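Local coordinates for carbohydrate-binding protein (Flavonifractor plautii, PDB 6N1B) that probably removes the acetyl group from the N-acetylgalactosamine of the blood group A antigen and binds the B trisaccharide, at residues 232-237 and 289-294. Sequence-based numbering, arbitrary orientation.
Sequences NGQANF and QCFAGR
The side-chain amide of Q234 reaches over to the chain turning out of strand 283-291 and binds two of its carbonyls. NE2 of Q234 gives a hydrogen bond of 3.1 Å to O of G293. This bond is nearly straight, at 175°, and meets a lone pair of the G293 oxygen within its carbonyl plane. The second bond from Q234 NE2, to O of F291, is also 3.1 Å long. It is more bent, at 149°, and arrives from above that carbonyl's plane. Both acceptors lie close to the plane of the Q234 amide, so the two bonds fix its rotation. A bend at chi2 turns the amide toward the two carbonyls.

Beside this, the F291 ring points its CE2 and CZ edge at G233, with CZ 3.6 Å from G233 CA. G233 CA also lies 3.3 Å from O of R294. At the same ring's edge sits ND2 of N236, 3.8 Å from F291 CZ. The amide and ring planes are 84° apart. That ND2 is hydrogen-bonded to O of P270, which anchors the N236 amide to strand 269-278.

The N236 side chain is about 9 Å from the bound alpha-D-galactopyranose, so the contact lies beside the glycan pocket. The loop between strands 217-224 and 237-243 here meets the end of strand 283-291 and the turn after it. These belong to two four-stranded antiparallel sheets, consistent with neighbouring blades of a beta-propeller.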
loop_
_atom_site.group_PDB
_atom_site.type_symbol
_atom_site.label_atom_id
_atom_site.label_comp_id
_atom_site.label_asym_id
_atom_site.label_seq_id
_atom_site.Cartn_x
_atom_site.Cartn_y
_atom_site.Cartn_z
ATOM N N ASN A 232 10.559 15.776 5.710
ATOM C CA ASN A 232 11.641 15.184 6.506
ATOM C C ASN A 232 12.756 14.707 5.622
ATOM O O ASN A 232 13.971 14.745 6.038
ATOM C CB ASN A 232 11.088 14.100 7.431
ATOM C CG ASN A 232 12.007 13.731 8.562
ATOM O OD1 ASN A 232 12.411 12.471 8.702
ATOM N ND2 ASN A 232 12.262 14.674 9.412
ATOM N N GLY A 233 12.432 14.172 4.460
ATOM C CA GLY A 233 13.443 13.858 3.473
ATOM C C GLY A 233 14.436 12.806 3.802
ATOM O O GLY A 233 14.094 11.679 4.205
ATOM N N GLN A 234 15.747 13.134 3.628
ATOM C CA GLN A 234 16.861 12.196 3.789
ATOM C C GLN A 234 17.044 11.769 5.265
ATOM O O GLN A 234 17.819 10.880 5.501
ATOM C CB GLN A 234 18.133 12.806 3.189
ATOM C CG GLN A 234 18.120 12.908 1.677
ATOM C CD GLN A 234 17.958 11.578 0.980
ATOM O OE1 GLN A 234 18.564 10.574 1.358
ATOM N NE2 GLN A 234 17.079 11.613 -0.100
ATOM N N ALA A 235 16.307 12.374 6.222
ATOM C CA ALA A 235 16.283 11.929 7.595
ATOM C C ALA A 235 15.357 10.751 7.848
ATOM O O ALA A 235 15.331 10.191 8.954
ATOM C CB ALA A 235 15.945 13.051 8.549
ATOM N N ASN A 236 14.564 10.363 6.827
ATOM C CA ASN A 236 13.630 9.255 6.958
ATOM C C ASN A 236 14.390 7.928 7.137
ATOM O O ASN A 236 15.433 7.715 6.551
ATOM C CB ASN A 236 12.737 9.112 5.735
ATOM C CG ASN A 236 11.839 10.316 5.515
ATOM O OD1 ASN A 236 11.622 11.125 6.398
ATOM N ND2 ASN A 236 11.134 10.295 4.351
ATOM N N PHE A 237 13.749 6.992 7.876
ATOM C CA PHE A 237 14.320 5.620 8.018
ATOM C C PHE A 237 13.172 4.657 8.354
ATOM O O PHE A 237 12.234 5.001 9.058
ATOM C CB PHE A 237 15.449 5.574 9.080
ATOM C CG PHE A 237 15.005 5.917 10.469
ATOM C CD1 PHE A 237 14.909 7.170 10.859
ATOM C CD2 PHE A 237 14.708 4.897 11.331
ATOM C CE1 PHE A 237 14.515 7.503 12.090
ATOM C CE2 PHE A 237 14.317 5.193 12.646
ATOM C CZ PHE A 237 14.249 6.509 13.032
ATOM N N GLN A 289 8.796 3.221 -2.710
ATOM C CA GLN A 289 8.665 4.551 -3.304
ATOM C C GLN A 289 9.646 5.428 -2.543
ATOM O O GLN A 289 9.538 5.588 -1.312
ATOM C CB GLN A 289 7.224 5.065 -3.084
ATOM C CG GLN A 289 7.065 6.483 -3.571
ATOM C CD GLN A 289 5.838 7.183 -3.042
ATOM O OE1 GLN A 289 5.028 6.578 -2.319
ATOM N NE2 GLN A 289 5.741 8.527 -3.314
ATOM N N CYS A 290 10.652 5.952 -3.268
ATOM C CA CYS A 290 11.834 6.557 -2.674
ATOM C C CYS A 290 12.304 7.732 -3.460
ATOM O O CYS A 290 11.790 8.004 -4.575
ATOM C CB CYS A 290 12.915 5.496 -2.424
ATOM S SG CYS A 290 13.459 4.680 -3.955
ATOM N N PHE A 291 13.339 8.424 -2.989
ATOM C CA PHE A 291 13.755 9.691 -3.577
ATOM C C PHE A 291 15.175 10.020 -3.185
ATOM O O PHE A 291 15.602 9.662 -2.040
ATOM C CB PHE A 291 12.780 10.807 -3.207
ATOM C CG PHE A 291 12.650 11.011 -1.721
ATOM C CD1 PHE A 291 11.777 10.240 -0.968
ATOM C CD2 PHE A 291 13.471 11.943 -1.084
ATOM C CE1 PHE A 291 11.706 10.409 0.395
ATOM C CE2 PHE A 291 13.372 12.113 0.272
ATOM C CZ PHE A 291 12.537 11.316 1.020
ATOM N N ALA A 292 15.869 10.766 -4.024
ATOM C CA ALA A 292 17.254 11.212 -3.727
ATOM C C ALA A 292 17.319 12.656 -3.280
ATOM O O ALA A 292 18.340 13.079 -2.707
ATOM C CB ALA A 292 18.148 11.055 -4.957
ATOM N N GLY A 293 16.237 13.405 -3.437
ATOM C CA GLY A 293 16.266 14.828 -3.051
ATOM C C GLY A 293 15.684 15.143 -1.683
ATOM O O GLY A 293 15.788 14.313 -0.749
ATOM N N ARG A 294 15.105 16.324 -1.565
ATOM C CA ARG A 294 14.689 16.849 -0.272
ATOM C C ARG A 294 13.332 16.274 0.206
ATOM O O ARG A 294 12.985 16.389 1.348
ATOM C CB ARG A 294 14.573 18.406 -0.334
ATOM C CG ARG A 294 15.941 19.113 -0.295
ATOM C CD ARG A 294 15.917 20.607 0.026
ATOM N NE ARG A 294 14.825 21.256 -0.686
ATOM C CZ ARG A 294 14.135 22.347 -0.259
ATOM N NH1 ARG A 294 14.311 22.900 0.938
ATOM N NH2 ARG A 294 13.178 22.869 -1.004
#